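Local coordinates for protein O-methyltransferase (Burkholderia thailandensis, PDB 3MCZ) that probably transfers a methyl group from S-adenosylmethionine to a hydroxyl group of a substrate that is not known, as a dimeric member of the O-methyltransferase family, at residues A[184-189]-A[207-212]; A[180-185]-A[248-253]. All blocks are in the same frame, centred on the assembly; numbering follows the deposited sequence.

Interaction 1: residues A[184-189]-A[207-212]; sequences IDLAGG and QIWDLP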
loop_
_atom_site.group_PDB
_atom_site.type_symbol
_atom_site.label_atom_id
_atom_site.label_comp_id
_atom_site.label_asym_id
_atom_site.label_seq_id
_atom_site.Cartn_x
_atom_site.Cartn_y
_atom_site.Cartn_z
ATOM N N ILE A 184 -16.383 -10.219 34.212
ATOM C CA ILE A 184 -16.713 -10.998 33.035
ATOM C C ILE A 184 -16.179 -10.264 31.783
ATOM O O ILE A 184 -16.488 -9.087 31.579
ATOM C CB ILE A 184 -18.230 -11.216 32.973
ATOM C CG1 ILE A 184 -18.662 -12.185 34.050
ATOM C CG2 ILE A 184 -18.654 -11.676 31.606
ATOM C CD1 ILE A 184 -20.155 -12.419 34.120
ATOM N N ASP A 185 -15.344 -10.948 30.992
ATOM C CA ASP A 185 -14.753 -10.408 29.737
ATOM C C ASP A 185 -15.499 -11.054 28.545
ATOM O O ASP A 185 -15.273 -12.229 28.197
ATOM C CB ASP A 185 -13.247 -10.743 29.694
ATOM C CG ASP A 185 -12.452 -9.917 28.669
ATOM O OD1 ASP A 185 -12.982 -8.922 28.087
ATOM O OD2 ASP A 185 -11.251 -10.265 28.462
ATOM N N LEU A 186 -16.379 -10.286 27.932
ATOM C CA LEU A 186 -17.239 -10.780 26.876
ATOM C C LEU A 186 -16.485 -10.705 25.533
ATOM O O LEU A 186 -15.955 -9.662 25.165
ATOM C CB LEU A 186 -18.548 -9.991 26.825
ATOM C CG LEU A 186 -19.492 -10.062 28.052
ATOM C CD1 LEU A 186 -20.602 -8.987 27.902
ATOM C CD2 LEU A 186 -20.083 -11.458 28.296
ATOM N N ALA A 187 -16.414 -11.819 24.810
ATOM C CA ALA A 187 -15.672 -11.815 23.556
ATOM C C ALA A 187 -14.207 -11.544 23.883
ATOM O O ALA A 187 -13.499 -10.877 23.112
ATOM C CB ALA A 187 -16.215 -10.742 22.589
ATOM N N GLY A 188 -13.765 -12.048 25.036
ATOM C CA GLY A 188 -12.478 -11.665 25.602
ATOM C C GLY A 188 -11.299 -12.114 24.769
ATOM O O GLY A 188 -10.214 -11.519 24.848
ATOM N N GLY A 189 -11.499 -13.188 24.002
ATOM C CA GLY A 189 -10.536 -13.630 22.985
ATOM C C GLY A 189 -9.199 -14.008 23.552
ATOM O O GLY A 189 -9.101 -14.944 24.362
ATOM N N GLN A 207 -14.129 -14.410 34.397
ATOM C CA GLN A 207 -14.628 -15.359 33.367
ATOM C C GLN A 207 -14.420 -14.731 31.997
ATOM O O GLN A 207 -14.594 -13.499 31.830
ATOM C CB GLN A 207 -16.106 -15.658 33.558
ATOM C CG GLN A 207 -16.432 -16.221 34.937
ATOM C CD GLN A 207 -17.891 -16.593 35.090
ATOM O OE1 GLN A 207 -18.711 -16.244 34.258
ATOM N NE2 GLN A 207 -18.212 -17.326 36.141
ATOM N N ILE A 208 -14.005 -15.560 31.042
ATOM C CA ILE A 208 -13.924 -15.159 29.666
ATOM C C ILE A 208 -15.054 -15.913 28.953
ATOM O O ILE A 208 -15.158 -17.139 29.060
ATOM C CB ILE A 208 -12.559 -15.538 29.001
ATOM C CG1 ILE A 208 -11.353 -14.893 29.731
ATOM C CG2 ILE A 208 -12.554 -15.087 27.551
ATOM C CD1 ILE A 208 -10.073 -15.634 29.480
ATOM N N TRP A 209 -15.888 -15.155 28.245
ATOM C CA TRP A 209 -17.035 -15.651 27.451
ATOM C C TRP A 209 -16.722 -15.373 25.995
ATOM O O TRP A 209 -16.724 -14.218 25.568
ATOM C CB TRP A 209 -18.316 -14.885 27.807
ATOM C CG TRP A 209 -18.868 -15.112 29.225
ATOM C CD1 TRP A 209 -18.177 -15.531 30.328
ATOM C CD2 TRP A 209 -20.217 -14.920 29.653
ATOM N NE1 TRP A 209 -19.010 -15.615 31.411
ATOM C CE2 TRP A 209 -20.273 -15.253 31.027
ATOM C CE3 TRP A 209 -21.385 -14.513 29.010
ATOM C CZ2 TRP A 209 -21.458 -15.187 31.773
ATOM C CZ3 TRP A 209 -22.562 -14.437 29.742
ATOM C CH2 TRP A 209 -22.590 -14.784 31.115
ATOM N N ASP A 210 -16.459 -16.421 25.220
ATOM C CA ASP A 210 -16.158 -16.263 23.794
ATOM C C ASP A 210 -16.455 -17.569 23.030
ATOM O O ASP A 210 -16.977 -18.521 23.608
ATOM C CB ASP A 210 -14.693 -15.848 23.607
ATOM C CG ASP A 210 -14.464 -15.029 22.344
ATOM O OD1 ASP A 210 -15.312 -15.089 21.403
ATOM O OD2 ASP A 210 -13.430 -14.321 22.283
ATOM N N LEU A 211 -16.138 -17.580 21.735
ATOM C CA LEU A 211 -16.397 -18.743 20.861
ATOM C C LEU A 211 -15.275 -19.786 20.989
ATOM O O LEU A 211 -14.234 -19.504 21.576
ATOM C CB LEU A 211 -16.556 -18.274 19.406
ATOM C CG LEU A 211 -17.788 -17.378 19.152
ATOM C CD1 LEU A 211 -17.720 -16.677 17.793
ATOM C CD2 LEU A 211 -19.090 -18.175 19.288
ATOM N N PRO A 212 -15.489 -21.007 20.461
ATOM C CA PRO A 212 -14.443 -22.063 20.469
ATOM C C PRO A 212 -13.085 -21.648 19.871
ATOM O O PRO A 212 -12.046 -22.094 20.363
ATOM C CB PRO A 212 -15.062 -23.167 19.618
ATOM C CG PRO A 212 -16.547 -23.000 19.809
ATOM C CD PRO A 212 -16.799 -21.525 20.017
#
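I184 lays its CG2 methyl over one face of the W209 indole, 3.9 Å from the centroid of the five-membered ring and 6° off its normal, a CH-pi contact. I184 CD1 reaches CZ2 of the six-membered ring. The indole is fixed from its edge as well: W209 NE1 gives a hydrogen bond to Q207 OE1 at 2.9 Å, with the acceptor in the ring plane. D185 ties the two parallel strands together through its backbone, D185 N donating to Q207 O (2.8 Å) and D185 O accepting from W209 N. L186 packs beside the tryptophan, where its CD2 approaches CE3 closely at 3.4 Å. A187 N then donates to W209 O, the last strand bond before a type II turn from D185 to G188 ends the pairing. I208 CG2 touches G188 CA at 3.9 Å. At G189 the backbone N makes a weak hydrogen bond to D210 OD2, 2.8 Å long but bent to 117°; the carboxylate gets there with CG anti to its backbone N (chi1 -152°). Strand, glycine-rich turn, helix 192-200 and acid-ended second strand form the first beta-alpha-beta unit of the Rossmann-like methyltransferase fold, which in relatives binds S-adenosylmethionine.

Interaction 2: residues A[180-185]-A[248-253]; sequences ARTVID and AADVVM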
loop_
_atom_site.group_PDB
_atom_site.type_symbol
_atom_site.label_atom_id
_atom_site.label_comp_id
_atom_site.label_asym_id
_atom_site.label_seq_id
_atom_site.Cartn_x
_atom_site.Cartn_y
_atom_site.Cartn_z
ATOM N N ALA A 180 -14.031 -4.116 43.404
ATOM C CA ALA A 180 -14.734 -5.161 42.681
ATOM C C ALA A 180 -14.184 -6.536 43.165
ATOM O O ALA A 180 -13.096 -6.621 43.770
ATOM C CB ALA A 180 -14.512 -4.996 41.210
ATOM N N ARG A 181 -14.972 -7.585 42.950
ATOM C CA ARG A 181 -14.524 -8.955 43.174
ATOM C C ARG A 181 -14.560 -9.813 41.948
ATOM O O ARG A 181 -13.762 -10.719 41.824
ATOM C CB ARG A 181 -15.390 -9.617 44.247
ATOM C CG ARG A 181 -15.223 -9.011 45.602
ATOM C CD ARG A 181 -13.776 -9.091 46.098
ATOM N NE ARG A 181 -13.230 -10.463 46.193
ATOM C CZ ARG A 181 -13.428 -11.296 47.220
ATOM N NH1 ARG A 181 -14.170 -10.937 48.272
ATOM N NH2 ARG A 181 -12.888 -12.506 47.189
ATOM N N THR A 182 -15.520 -9.564 41.057
ATOM C CA THR A 182 -15.699 -10.412 39.894
ATOM C C THR A 182 -15.792 -9.598 38.618
ATOM O O THR A 182 -16.333 -8.476 38.611
ATOM C CB THR A 182 -16.974 -11.258 39.997
ATOM O OG1 THR A 182 -18.097 -10.392 40.240
ATOM C CG2 THR A 182 -16.831 -12.330 41.129
ATOM N N VAL A 183 -15.241 -10.190 37.559
ATOM C CA VAL A 183 -15.182 -9.617 36.234
ATOM C C VAL A 183 -15.594 -10.658 35.180
ATOM O O VAL A 183 -15.153 -11.818 35.209
ATOM C CB VAL A 183 -13.740 -9.164 35.859
ATOM C CG1 VAL A 183 -13.735 -8.451 34.473
ATOM C CG2 VAL A 183 -13.127 -8.304 36.905
ATOM N N ILE A 184 -16.383 -10.219 34.212
ATOM C CA ILE A 184 -16.713 -10.998 33.035
ATOM C C ILE A 184 -16.179 -10.264 31.783
ATOM O O ILE A 184 -16.488 -9.087 31.579
ATOM C CB ILE A 184 -18.230 -11.216 32.973
ATOM C CG1 ILE A 184 -18.662 -12.185 34.050
ATOM C CG2 ILE A 184 -18.654 -11.676 31.606
ATOM C CD1 ILE A 184 -20.155 -12.419 34.120
ATOM N N ASP A 185 -15.344 -10.948 30.992
ATOM C CA ASP A 185 -14.753 -10.408 29.737
ATOM C C ASP A 185 -15.499 -11.054 28.545
ATOM O O ASP A 185 -15.273 -12.229 28.197
ATOM C CB ASP A 185 -13.247 -10.743 29.694
ATOM C CG ASP A 185 -12.452 -9.917 28.669
ATOM O OD1 ASP A 185 -12.982 -8.922 28.087
ATOM O OD2 ASP A 185 -11.251 -10.265 28.462
ATOM N N ALA A 248 -23.631 -12.765 36.453
ATOM C CA ALA A 248 -23.528 -11.500 37.175
ATOM C C ALA A 248 -22.058 -11.249 37.526
ATOM O O ALA A 248 -21.328 -12.193 37.935
ATOM C CB ALA A 248 -24.376 -11.549 38.454
ATOM N N ALA A 249 -21.613 -10.000 37.380
ATOM C CA ALA A 249 -20.289 -9.612 37.847
ATOM C C ALA A 249 -20.292 -8.158 38.243
ATOM O O ALA A 249 -21.171 -7.400 37.832
ATOM C CB ALA A 249 -19.210 -9.865 36.783
ATOM N N ASP A 250 -19.270 -7.767 39.006
ATOM C CA ASP A 250 -19.077 -6.361 39.366
ATOM C C ASP A 250 -18.637 -5.497 38.180
ATOM O O ASP A 250 -19.010 -4.326 38.088
ATOM C CB ASP A 250 -18.047 -6.267 40.481
ATOM C CG ASP A 250 -18.520 -6.961 41.749
ATOM O OD1 ASP A 250 -19.704 -6.751 42.097
ATOM O OD2 ASP A 250 -17.740 -7.749 42.362
ATOM N N VAL A 251 -17.817 -6.075 37.316
ATOM C CA VAL A 251 -17.344 -5.446 36.101
ATOM C C VAL A 251 -17.506 -6.375 34.906
ATOM O O VAL A 251 -17.122 -7.553 34.930
ATOM C CB VAL A 251 -15.877 -4.936 36.193
ATOM C CG1 VAL A 251 -15.488 -4.200 34.879
ATOM C CG2 VAL A 251 -15.688 -4.015 37.371
ATOM N N VAL A 252 -18.138 -5.857 33.847
ATOM C CA VAL A 252 -18.368 -6.615 32.627
ATOM C C VAL A 252 -17.670 -5.842 31.521
ATOM O O VAL A 252 -17.805 -4.632 31.434
ATOM C CB VAL A 252 -19.892 -6.761 32.336
ATOM C CG1 VAL A 252 -20.156 -7.467 30.992
ATOM C CG2 VAL A 252 -20.600 -7.465 33.531
HETATM N N MSE A 253 -16.906 -6.522 30.666
HETATM C CA MSE A 253 -16.149 -5.811 29.647
HETATM C C MSE A 253 -16.538 -6.279 28.245
HETATM O O MSE A 253 -16.679 -7.463 28.021
HETATM C CB MSE A 253 -14.646 -6.021 29.851
HETATM C CG MSE A 253 -14.163 -5.715 31.219
HETATM SE SE MSE A 253 -12.239 -5.642 31.369
HETATM C CE MSE A 253 -11.857 -7.462 31.203
HETATM O O HOH W 1 -18.978 -10.145 42.652
#
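D250 OD2 is gripped by two backbone amides, R181 N at 2.8 Å and T182 N at 3.2 Å, which reach it from opposite faces of the carboxylate plane, both on the anti side. A water donates to the same oxygen and also lies 2.6 Å from T182 OG1, bridging the two side chains. This polar cluster stands at the start of two parallel strands, 182-186 and 251-255, in the middle of the Rossmann-like sheet. T182 OG1 takes a hydrogen bond from D250 N; chi1 of 54° sets the hydroxyl between the threonine's own N and carbonyl carbon, facing the corner that the other chain segment turns at D250. The backbone of T182 works there too, its O accepting from V251 N and, weakly, from D250 N. Beyond the corner the pairing becomes regular: I184 N donates to V251 O, and M253 N to I184 O. The guanidinium of R181 leads away from the aspartate, and its NE bonds to Q203 O. On one face of the sheet I184 CG1 rests on A249 CB at 3.6 Å, and W209 and L276 extend this apolar layer. The other face carries V183, V251, D185 and M253, covered in part by L194 of helix 192-200. M253, a selenomethionine, bends at chi3 (-72°) and crosses two neighbours at once: its CE sits 3.9 Å from V183 CG1 and 3.6 Å from D185 CG.

Both interactions use strand 182-186, which runs between strands 205-210 and 251-255, so I184 and D185 are shared. Main-chain bonds continue from one to the other, with L186 N 2.8 Å from M253 O and Q207 N 2.9 Å from V183 O, both probable hydrogen bonds. Interaction 2 is the more buried overall, although its polar grip lies at the N-terminal ends of the strands, where an aspartate takes two backbone amides and a water joins it to a threonine hydroxyl. Interaction 1 lies further along, around the C-terminal ends, and is only partly buried; aromatic packing there gives way to a glycine turn facing an acidic side chain, as in the cofactor-binding end of related methyltransferases.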